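Local coordinates for protein KLLA0C04147p (Kluyveromyces lactis, PDB 5H2D) that binds ergosterol in the oxysterol-binding (ORD) domain that forms this chain and probably transfers sterols between membranes, at residues F105-Y110 with C237-K242; S250-K255 with G270-E275; E275-K280 with F315-V320. One frame throughout, in Å; residues are numbered along the deposited sequence.

Contact 1: residues F105-Y110 with C237-K242; sequences FTVSSY and CMIHFK. With ERG (ergosterol), chain B.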
loop_
_atom_site.group_PDB
_atom_site.type_symbol
_atom_site.label_atom_id
_atom_site.label_comp_id
_atom_site.label_asym_id
_atom_site.label_seq_id
_atom_site.Cartn_x
_atom_site.Cartn_y
_atom_site.Cartn_z
ATOM N N PHE A 105 2.723 -1.036 -12.247
ATOM C CA PHE A 105 2.333 -1.507 -10.917
ATOM C C PHE A 105 2.303 -0.368 -9.895
ATOM O O PHE A 105 1.377 -0.288 -9.075
ATOM C CB PHE A 105 3.269 -2.615 -10.434
ATOM C CG PHE A 105 3.097 -2.944 -8.974
ATOM C CD1 PHE A 105 2.037 -3.729 -8.547
ATOM C CD2 PHE A 105 3.992 -2.458 -8.029
ATOM C CE1 PHE A 105 1.869 -4.018 -7.185
ATOM C CE2 PHE A 105 3.843 -2.754 -6.683
ATOM C CZ PHE A 105 2.781 -3.533 -6.257
ATOM N N THR A 106 3.320 0.503 -9.890
ATOM C CA THR A 106 3.326 1.568 -8.884
ATOM C C THR A 106 2.177 2.548 -9.086
ATOM O O THR A 106 1.730 3.172 -8.113
ATOM C CB THR A 106 4.660 2.339 -8.863
ATOM O OG1 THR A 106 4.757 3.221 -9.991
ATOM C CG2 THR A 106 5.860 1.382 -8.842
ATOM N N VAL A 107 1.668 2.662 -10.312
ATOM C CA VAL A 107 0.553 3.556 -10.609
ATOM C C VAL A 107 -0.783 2.907 -10.286
ATOM O O VAL A 107 -1.757 3.604 -9.959
ATOM C CB VAL A 107 0.626 3.971 -12.091
ATOM C CG1 VAL A 107 -0.631 4.732 -12.512
ATOM C CG2 VAL A 107 1.892 4.786 -12.354
ATOM N N SER A 108 -0.839 1.575 -10.336
ATOM C CA SER A 108 -2.099 0.846 -10.299
ATOM C C SER A 108 -2.827 0.970 -8.965
ATOM O O SER A 108 -4.017 0.673 -8.908
ATOM C CB SER A 108 -1.843 -0.631 -10.599
ATOM O OG SER A 108 -1.112 -1.266 -9.556
ATOM N N SER A 109 -2.146 1.356 -7.899
ATOM C CA SER A 109 -2.764 1.364 -6.577
ATOM C C SER A 109 -3.464 2.676 -6.239
ATOM O O SER A 109 -3.939 2.836 -5.103
ATOM C CB SER A 109 -1.724 1.041 -5.510
ATOM O OG SER A 109 -0.516 1.715 -5.788
ATOM N N TYR A 110 -3.600 3.594 -7.194
ATOM C CA TYR A 110 -4.249 4.862 -6.881
ATOM C C TYR A 110 -5.719 4.917 -7.275
ATOM O O TYR A 110 -6.464 5.725 -6.707
ATOM C CB TYR A 110 -3.433 6.033 -7.491
ATOM C CG TYR A 110 -2.198 6.106 -6.643
ATOM C CD1 TYR A 110 -2.250 6.689 -5.379
ATOM C CD2 TYR A 110 -1.043 5.431 -7.010
ATOM C CE1 TYR A 110 -1.176 6.659 -4.543
ATOM C CE2 TYR A 110 0.046 5.393 -6.170
ATOM C CZ TYR A 110 -0.029 6.006 -4.933
ATOM O OH TYR A 110 1.038 5.951 -4.081
ATOM N N CYS A 237 12.873 5.150 -14.800
ATOM C CA CYS A 237 11.568 5.542 -15.312
ATOM C C CYS A 237 11.108 6.797 -14.591
ATOM O O CYS A 237 11.222 6.884 -13.367
ATOM C CB CYS A 237 10.545 4.404 -15.129
ATOM S SG CYS A 237 8.834 4.863 -15.485
ATOM N N MET A 238 10.603 7.764 -15.354
ATOM C CA MET A 238 10.005 8.980 -14.822
ATOM C C MET A 238 8.494 8.889 -14.972
ATOM O O MET A 238 7.998 8.603 -16.069
ATOM C CB MET A 238 10.525 10.223 -15.556
ATOM C CG MET A 238 12.034 10.324 -15.661
ATOM S SD MET A 238 12.847 10.443 -14.063
ATOM C CE MET A 238 11.895 11.726 -13.259
ATOM N N ILE A 239 7.766 9.110 -13.870
ATOM C CA ILE A 239 6.309 9.089 -13.855
ATOM C C ILE A 239 5.785 10.444 -13.412
ATOM O O ILE A 239 6.284 11.029 -12.445
ATOM C CB ILE A 239 5.762 7.995 -12.920
ATOM C CG1 ILE A 239 6.469 6.668 -13.206
ATOM C CG2 ILE A 239 4.227 7.919 -13.045
ATOM C CD1 ILE A 239 5.954 5.511 -12.357
ATOM N N HIS A 240 4.744 10.922 -14.084
ATOM C CA HIS A 240 4.192 12.240 -13.790
ATOM C C HIS A 240 2.702 12.099 -13.509
ATOM O O HIS A 240 1.922 11.838 -14.428
ATOM C CB HIS A 240 4.457 13.204 -14.949
ATOM C CG HIS A 240 5.798 13.003 -15.584
ATOM N ND1 HIS A 240 6.945 13.603 -15.109
ATOM C CD2 HIS A 240 6.185 12.232 -16.629
ATOM C CE1 HIS A 240 7.975 13.229 -15.846
ATOM N NE2 HIS A 240 7.543 12.393 -16.772
ATOM N N PHE A 241 2.323 12.234 -12.231
ATOM C CA PHE A 241 0.924 12.360 -11.825
ATOM C C PHE A 241 0.553 13.832 -11.894
ATOM O O PHE A 241 1.077 14.648 -11.125
ATOM C CB PHE A 241 0.700 11.842 -10.405
ATOM C CG PHE A 241 0.819 10.349 -10.256
ATOM C CD1 PHE A 241 2.059 9.750 -10.099
ATOM C CD2 PHE A 241 -0.318 9.560 -10.195
ATOM C CE1 PHE A 241 2.177 8.375 -9.941
ATOM C CE2 PHE A 241 -0.219 8.183 -10.025
ATOM C CZ PHE A 241 1.034 7.590 -9.895
ATOM N N LYS A 242 -0.360 14.173 -12.795
ATOM C CA LYS A 242 -0.751 15.564 -12.949
ATOM C C LYS A 242 -1.626 15.999 -11.780
ATOM O O LYS A 242 -2.518 15.265 -11.343
ATOM C CB LYS A 242 -1.477 15.753 -14.282
ATOM C CG LYS A 242 -2.101 17.127 -14.483
ATOM C CD LYS A 242 -1.774 17.695 -15.855
ATOM C CE LYS A 242 -0.633 18.702 -15.764
ATOM N NZ LYS A 242 -0.338 19.366 -17.066
HETATM C C1 ERG B . -2.159 6.365 -0.745
HETATM C C2 ERG B . -1.498 5.068 -1.203
HETATM C C3 ERG B . -0.381 4.766 -0.239
HETATM C C4 ERG B . -0.932 4.606 1.179
HETATM C C5 ERG B . -1.743 5.720 1.582
HETATM C C6 ERG B . -1.762 6.085 2.921
HETATM C C7 ERG B . -2.577 7.116 3.416
HETATM C C8 ERG B . -3.430 7.825 2.565
HETATM C C9 ERG B . -3.280 7.634 1.160
HETATM C C10 ERG B . -2.697 6.275 0.690
HETATM C C11 ERG B . -4.549 8.063 0.307
HETATM C C12 ERG B . -5.234 9.326 0.839
HETATM C C13 ERG B . -5.549 9.107 2.333
HETATM C C14 ERG B . -4.171 8.982 3.023
HETATM C C15 ERG B . -4.549 9.042 4.488
HETATM C C16 ERG B . -5.707 10.081 4.539
HETATM C C17 ERG B . -6.051 10.365 3.051
HETATM C C18 ERG B . -6.486 7.904 2.581
HETATM C C19 ERG B . -3.858 5.243 0.742
HETATM C C20 ERG B . -7.549 10.729 2.938
HETATM C C21 ERG B . -8.035 10.951 1.511
HETATM C C22 ERG B . -7.725 12.019 3.728
HETATM C C23 ERG B . -8.539 12.034 4.983
HETATM C C24 ERG B . -8.673 13.333 5.778
HETATM C C25 ERG B . -10.127 13.464 6.251
HETATM C C26 ERG B . -11.032 13.533 5.016
HETATM C C27 ERG B . -10.363 14.742 7.073
HETATM C C28 ERG B . -7.714 13.230 6.947
HETATM O O1 ERG B . 0.336 3.546 -0.648
#

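Contact 2: residues S250-K255 with G270-E275; sequences SAYEVK and GGRWNE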
loop_
_atom_site.group_PDB
_atom_site.type_symbol
_atom_site.label_atom_id
_atom_site.label_comp_id
_atom_site.label_asym_id
_atom_site.label_seq_id
_atom_site.Cartn_x
_atom_site.Cartn_y
_atom_site.Cartn_z
ATOM N N SER A 250 -10.992 18.099 -13.218
ATOM C CA SER A 250 -11.211 16.658 -13.169
ATOM C C SER A 250 -10.354 15.927 -14.194
ATOM O O SER A 250 -10.873 15.274 -15.103
ATOM C CB SER A 250 -12.688 16.325 -13.393
ATOM O OG SER A 250 -13.434 16.491 -12.195
ATOM N N ALA A 251 -9.040 16.046 -14.038
ATOM C CA ALA A 251 -8.069 15.328 -14.851
ATOM C C ALA A 251 -7.342 14.324 -13.964
ATOM O O ALA A 251 -6.728 14.704 -12.960
ATOM C CB ALA A 251 -7.079 16.291 -15.509
ATOM N N TYR A 252 -7.412 13.051 -14.340
ATOM C CA TYR A 252 -6.787 11.953 -13.609
ATOM C C TYR A 252 -5.546 11.457 -14.340
ATOM O O TYR A 252 -5.235 10.271 -14.347
ATOM C CB TYR A 252 -7.797 10.829 -13.404
ATOM C CG TYR A 252 -8.844 11.160 -12.363
ATOM C CD1 TYR A 252 -9.849 12.089 -12.615
ATOM C CD2 TYR A 252 -8.818 10.553 -11.121
ATOM C CE1 TYR A 252 -10.799 12.393 -11.653
ATOM C CE2 TYR A 252 -9.752 10.848 -10.167
ATOM C CZ TYR A 252 -10.741 11.765 -10.427
ATOM O OH TYR A 252 -11.669 12.040 -9.443
ATOM N N GLU A 253 -4.819 12.372 -14.970
ATOM C CA GLU A 253 -3.840 11.978 -15.970
ATOM C C GLU A 253 -2.533 11.513 -15.345
ATOM O O GLU A 253 -2.044 12.084 -14.362
ATOM C CB GLU A 253 -3.583 13.137 -16.927
ATOM C CG GLU A 253 -4.850 13.587 -17.631
ATOM C CD GLU A 253 -4.632 14.793 -18.513
ATOM O OE1 GLU A 253 -3.458 15.090 -18.825
ATOM O OE2 GLU A 253 -5.636 15.440 -18.884
ATOM N N VAL A 254 -1.974 10.457 -15.922
ATOM C CA VAL A 254 -0.647 9.984 -15.559
ATOM C C VAL A 254 0.073 9.603 -16.847
ATOM O O VAL A 254 -0.546 9.094 -17.786
ATOM C CB VAL A 254 -0.711 8.804 -14.563
ATOM C CG1 VAL A 254 -1.422 7.610 -15.184
ATOM C CG2 VAL A 254 0.690 8.442 -14.053
ATOM N N LYS A 255 1.370 9.901 -16.905
ATOM C CA LYS A 255 2.214 9.556 -18.042
ATOM C C LYS A 255 3.586 9.177 -17.515
ATOM O O LYS A 255 4.000 9.638 -16.452
ATOM C CB LYS A 255 2.393 10.709 -19.051
ATOM C CG LYS A 255 1.282 11.732 -19.098
ATOM C CD LYS A 255 1.563 12.784 -20.180
ATOM C CE LYS A 255 2.911 13.457 -19.978
ATOM N NZ LYS A 255 2.933 14.337 -18.772
ATOM N N GLY A 270 0.765 5.883 -20.496
ATOM C CA GLY A 270 -0.100 6.952 -20.038
ATOM C C GLY A 270 -1.535 6.491 -19.984
ATOM O O GLY A 270 -1.907 5.459 -20.552
ATOM N N GLY A 271 -2.336 7.278 -19.277
ATOM C CA GLY A 271 -3.746 6.991 -19.132
ATOM C C GLY A 271 -4.312 7.832 -18.004
ATOM O O GLY A 271 -3.783 8.887 -17.672
ATOM N N ARG A 272 -5.398 7.340 -17.432
ATOM C CA ARG A 272 -6.015 7.975 -16.279
ATOM C C ARG A 272 -5.934 6.987 -15.127
ATOM O O ARG A 272 -6.364 5.839 -15.266
ATOM C CB ARG A 272 -7.453 8.395 -16.594
ATOM C CG ARG A 272 -7.532 9.323 -17.816
ATOM C CD ARG A 272 -8.879 10.014 -17.932
ATOM N NE ARG A 272 -8.908 11.262 -17.174
ATOM C CZ ARG A 272 -10.016 11.834 -16.715
ATOM N NH1 ARG A 272 -11.195 11.266 -16.926
ATOM N NH2 ARG A 272 -9.942 12.970 -16.034
ATOM N N TRP A 273 -5.336 7.415 -14.020
ATOM C CA TRP A 273 -5.058 6.458 -12.951
ATOM C C TRP A 273 -6.310 5.989 -12.225
ATOM O O TRP A 273 -6.205 5.099 -11.372
ATOM C CB TRP A 273 -4.029 7.024 -11.952
ATOM C CG TRP A 273 -4.281 8.413 -11.407
ATOM C CD1 TRP A 273 -3.689 9.580 -11.817
ATOM C CD2 TRP A 273 -5.162 8.767 -10.335
ATOM N NE1 TRP A 273 -4.159 10.640 -11.069
ATOM C CE2 TRP A 273 -5.070 10.167 -10.159
ATOM C CE3 TRP A 273 -6.035 8.038 -9.510
ATOM C CZ2 TRP A 273 -5.812 10.850 -9.202
ATOM C CZ3 TRP A 273 -6.768 8.719 -8.556
ATOM C CH2 TRP A 273 -6.652 10.114 -8.411
ATOM N N ASN A 274 -7.488 6.526 -12.541
ATOM C CA ASN A 274 -8.731 5.949 -12.050
ATOM C C ASN A 274 -9.398 5.030 -13.070
ATOM O O ASN A 274 -10.520 4.577 -12.830
ATOM C CB ASN A 274 -9.703 7.056 -11.621
ATOM C CG ASN A 274 -10.172 7.900 -12.773
ATOM O OD1 ASN A 274 -9.464 8.069 -13.770
ATOM N ND2 ASN A 274 -11.374 8.455 -12.643
ATOM N N GLU A 275 -8.723 4.713 -14.182
ATOM C CA GLU A 275 -9.376 3.976 -15.259
ATOM C C GLU A 275 -8.473 2.955 -15.947
ATOM O O GLU A 275 -8.722 1.755 -15.850
ATOM C CB GLU A 275 -9.934 4.949 -16.297
ATOM C CG GLU A 275 -10.766 4.275 -17.377
ATOM C CD GLU A 275 -11.418 5.275 -18.320
ATOM O OE1 GLU A 275 -11.074 6.480 -18.253
ATOM O OE2 GLU A 275 -12.275 4.852 -19.128
#

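Contact 3: residues E275-K280 with F315-V320; sequences ESVSAK and FNVWHV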
loop_
_atom_site.group_PDB
_atom_site.type_symbol
_atom_site.label_atom_id
_atom_site.label_comp_id
_atom_site.label_asym_id
_atom_site.label_seq_id
_atom_site.Cartn_x
_atom_site.Cartn_y
_atom_site.Cartn_z
ATOM N N GLU A 275 -8.723 4.713 -14.182
ATOM C CA GLU A 275 -9.376 3.976 -15.259
ATOM C C GLU A 275 -8.473 2.955 -15.947
ATOM O O GLU A 275 -8.722 1.755 -15.850
ATOM C CB GLU A 275 -9.934 4.949 -16.297
ATOM C CG GLU A 275 -10.766 4.275 -17.377
ATOM C CD GLU A 275 -11.418 5.275 -18.320
ATOM O OE1 GLU A 275 -11.074 6.480 -18.253
ATOM O OE2 GLU A 275 -12.275 4.852 -19.128
ATOM N N SER A 276 -7.440 3.397 -16.659
ATOM C CA SER A 276 -6.642 2.438 -17.415
ATOM C C SER A 276 -5.349 3.098 -17.864
ATOM O O SER A 276 -5.263 4.326 -17.973
ATOM C CB SER A 276 -7.406 1.900 -18.630
ATOM O OG SER A 276 -7.680 2.936 -19.557
ATOM N N VAL A 277 -4.347 2.262 -18.131
ATOM C CA VAL A 277 -3.051 2.715 -18.620
ATOM C C VAL A 277 -2.631 1.845 -19.800
ATOM O O VAL A 277 -2.745 0.616 -19.742
ATOM C CB VAL A 277 -1.974 2.677 -17.523
ATOM C CG1 VAL A 277 -0.595 2.847 -18.145
ATOM C CG2 VAL A 277 -2.245 3.777 -16.498
ATOM N N SER A 278 -2.144 2.487 -20.855
ATOM C CA SER A 278 -1.659 1.835 -22.064
ATOM C C SER A 278 -0.216 2.256 -22.298
ATOM O O SER A 278 0.279 3.212 -21.699
ATOM C CB SER A 278 -2.529 2.205 -23.273
ATOM O OG SER A 278 -3.855 1.731 -23.105
ATOM N N ALA A 279 0.470 1.546 -23.193
ATOM C CA ALA A 279 1.883 1.818 -23.409
ATOM C C ALA A 279 2.224 1.541 -24.864
ATOM O O ALA A 279 1.448 0.929 -25.599
ATOM C CB ALA A 279 2.773 0.976 -22.488
ATOM N N LYS A 280 3.412 1.980 -25.261
ATOM C CA LYS A 280 3.915 1.677 -26.593
ATOM C C LYS A 280 5.435 1.677 -26.574
ATOM O O LYS A 280 6.068 2.359 -25.761
ATOM C CB LYS A 280 3.398 2.683 -27.627
ATOM C CG LYS A 280 4.057 4.035 -27.551
ATOM C CD LYS A 280 3.069 5.134 -27.922
ATOM C CE LYS A 280 2.240 4.735 -29.122
ATOM N NZ LYS A 280 3.114 4.363 -30.275
ATOM N N PHE A 315 -0.542 -0.908 -26.599
ATOM C CA PHE A 315 -1.117 -2.084 -25.963
ATOM C C PHE A 315 -1.577 -1.722 -24.559
ATOM O O PHE A 315 -0.949 -0.898 -23.889
ATOM C CB PHE A 315 -0.123 -3.253 -25.913
ATOM C CG PHE A 315 1.204 -2.908 -25.296
ATOM C CD1 PHE A 315 2.194 -2.286 -26.046
ATOM C CD2 PHE A 315 1.474 -3.230 -23.976
ATOM C CE1 PHE A 315 3.424 -1.975 -25.495
ATOM C CE2 PHE A 315 2.704 -2.924 -23.413
ATOM C CZ PHE A 315 3.681 -2.292 -24.169
ATOM N N ASN A 316 -2.685 -2.329 -24.140
ATOM C CA ASN A 316 -3.191 -2.131 -22.788
ATOM C C ASN A 316 -2.312 -2.862 -21.784
ATOM O O ASN A 316 -1.828 -3.968 -22.044
ATOM C CB ASN A 316 -4.632 -2.628 -22.687
ATOM C CG ASN A 316 -5.582 -1.825 -23.550
ATOM O OD1 ASN A 316 -5.396 -0.625 -23.737
ATOM N ND2 ASN A 316 -6.607 -2.487 -24.087
ATOM N N VAL A 317 -2.098 -2.236 -20.626
ATOM C CA VAL A 317 -1.300 -2.823 -19.562
ATOM C C VAL A 317 -2.105 -2.996 -18.283
ATOM O O VAL A 317 -1.982 -4.023 -17.603
ATOM C CB VAL A 317 -0.025 -1.991 -19.288
ATOM C CG1 VAL A 317 0.881 -1.978 -20.516
ATOM C CG2 VAL A 317 -0.384 -0.581 -18.883
ATOM N N TRP A 318 -2.941 -2.016 -17.938
ATOM C CA TRP A 318 -3.682 -2.057 -16.683
ATOM C C TRP A 318 -5.059 -1.426 -16.849
ATOM O O TRP A 318 -5.205 -0.407 -17.529
ATOM C CB TRP A 318 -2.900 -1.337 -15.570
ATOM C CG TRP A 318 -3.731 -1.121 -14.352
ATOM C CD1 TRP A 318 -3.998 -2.033 -13.369
ATOM C CD2 TRP A 318 -4.451 0.066 -14.008
ATOM N NE1 TRP A 318 -4.842 -1.484 -12.433
ATOM C CE2 TRP A 318 -5.130 -0.194 -12.799
ATOM C CE3 TRP A 318 -4.587 1.322 -14.602
ATOM C CZ2 TRP A 318 -5.922 0.764 -12.165
ATOM C CZ3 TRP A 318 -5.379 2.276 -13.973
ATOM C CH2 TRP A 318 -6.039 1.984 -12.770
ATOM N N HIS A 319 -6.066 -2.029 -16.215
ATOM C CA HIS A 319 -7.393 -1.437 -16.137
ATOM C C HIS A 319 -7.951 -1.644 -14.738
ATOM O O HIS A 319 -7.715 -2.686 -14.122
ATOM C CB HIS A 319 -8.353 -2.054 -17.167
ATOM C CG HIS A 319 -9.617 -1.273 -17.359
ATOM N ND1 HIS A 319 -10.621 -1.232 -16.412
ATOM C CD2 HIS A 319 -10.039 -0.500 -18.388
ATOM C CE1 HIS A 319 -11.607 -0.470 -16.851
ATOM N NE2 HIS A 319 -11.277 -0.010 -18.046
ATOM N N VAL A 320 -8.706 -0.655 -14.255
ATOM C CA VAL A 320 -9.263 -0.711 -12.905
ATOM C C VAL A 320 -10.268 -1.849 -12.792
ATOM O O VAL A 320 -11.030 -2.135 -13.731
ATOM C CB VAL A 320 -9.902 0.642 -12.544
ATOM C CG1 VAL A 320 -11.125 0.905 -13.401
ATOM C CG2 VAL A 320 -10.267 0.693 -11.058
#

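Contact 1: residues F105-Y110 with C237-K242
The end of helix 95-108 lies against strand 236-241 of the oxysterol-binding domain's antiparallel beta structure, with Val-107, Tyr-110, Ile-239 and Phe-241 as the main apolar contacts and bound ergosterol beyond the tyrosine. No hydrogen bond spans the two segments. The nearest CA pair, Val-107 with Ile-239, is 8.6 Å apart, so the contact is made mainly by side chains. Val-107 reaches across with one branch: its CG2, placed beside the backbone N by a chi1 of 171° that turns CG1 anti to that atom, sits 3.8 Å from Phe-241 CZ. The same methyl is 4.0 Å from Ile-239 CG2. Further back on the helix, Ile-239 CD1 comes within 3.5 Å of Thr-106 OG1, a van der Waals approach of a methyl to a hydroxyl whose polar partner is Ala-103 O within the helix. Tyr-110 meets Phe-241 as an offset edge-to-face pair, the phenylalanine edge directed at the tyrosine face, with centroids 5.6 Å apart and planes at 72°. The nearest carbons of this pair are Tyr-110 CD2 and Phe-241 CZ. The CE1 atom on the other flank of the tyrosine ring lies 3.7 Å from ergosterol C2, in the sterol's first ring, so a single side chain touches both the strand's aromatic residue and the ligand. Cutting Tyr-110 back to an alanine is likely to leave the Phe-241 edge without its aromatic face and open a gap beside the first ring of the sterol. All five touching residues are buried, and Phe-241 also meets the ring of Trp-273. A helix end packed on a strand through aliphatic and aromatic side chains, with a tyrosine just past the helix lining the ligand pocket, belongs here to the sterol-binding site of an OSBP-related domain.

Contact 2: residues S250-K255 with G270-E275
Tyr-252 meets three side chains of 270-275, each turned differently against its ring. The Asn-274 amide stacks on one face, the planes only 12° apart, with ND2 3.6 Å above the ring plane and over its centre; a chi1 of 66° sets CG between the backbone N and carbonyl carbon and brings the amide back over the ring. Arg-272 approaches at the edge instead: NH2 lies 3.5 Å from Tyr-252 CD1, and the guanidinium stands almost perpendicular to the ring, at 89°. That NH2 also makes a weak hydrogen bond to Ser-250 O, 2.7 Å away but poorly aligned. Trp-273 is oblique to the tyrosine, neither stacked nor edge-on, with Tyr-252 CD2 lying over the indole face 3.5 Å from CH2. The two segments form the open end of the antiparallel hairpin of strands 253-259 and 265-272. Within these segments Val-254 and Gly-271 are the hydrogen-bonded pair, their N and O atoms exchanging two bonds, and Glu-253 with Arg-272 is the adjoining non-hydrogen-bonded pair. Past the regular strands, Trp-273 N donates to Tyr-252 O at 2.9 Å, tying the backbone together exactly where the aromatic cluster begins. On the sheet face that carries Val-254, its CB meets the indole edge at Trp-273 CD1, 4.1 Å away, while Val-107 of helix 95-108 touches both residues.

Contact 3: residues E275-K280 with F315-V320
Backbone hydrogen bonds join Val-277 N to Trp-318 O at 2.9 Å and pair Ala-279 with Phe-315 in both directions, which makes strands 276-281 and 314-319 antiparallel neighbours. Between these pairs the register slips by one residue: Val-317 and Trp-318 both face Val-277, a classic beta bulge. Beyond the strand end, Val-320 N donates to Glu-275 O at 2.9 Å.

One polar side-chain bond crosses the strands, from Ser-278 OG to Asn-316 OD1 at 2.9 Å, with the hydroxyl in the plane of the amide carbonyl. Asn-316 ND2 is bound in turn to Ser-305, so both ends of the amide are engaged and its rotation is probably fixed. His-319 lies with one face over Glu-275 O, which sits 3.4 Å above the ring plane, over its centre, and its ND1 donates in the ring plane to Val-320 O, holding the imidazole in this attitude.

Apolar contacts gather on the face bearing Val-277, Ala-279, Phe-315 and Trp-318. Val-277 CG2 touches the indole at Trp-318 CE3, 3.9 Å away. Ala-279 CB makes an off-centre CH-pi contact with Phe-315, 4.2 Å from the ring centroid; the phenylalanine's chi1 of 53° swings the ring across toward the partner strand. Helix 95-108 covers this side, Ile-104 touching Trp-318 and Tyr-101 touching Phe-315.

The chemistry thus divides by face: on one, the buried Ser-278 hydroxyl is satisfied by Asn-316 OD1, whereas the side under helix 95-108 relies on aliphatic and aromatic packing and so can seat the helix largely without polar side-chain partners.

The three contacts follow one another across neighbouring antiparallel strands, with helix 95-108 packed against them. Contacts 1 and 2 have centres about 9 Å apart and join through backbone pairing, His-240 N lying 2.8 Å from Lys-255 O. Contacts 2 and 3, centres about 10 Å apart, share Glu-275 and meet again where Gly-270 N lies 3.0 Å from Ser-278 O. Contact 1 reaches contact 3 through the helix, with Ser-108 CB 3.6 Å from Trp-318 NE1. Distance from ergosterol grows along the series: Tyr-110 touches it, the Trp-273 side chain is about 9 Å from it and that of Trp-318 about 13 Å.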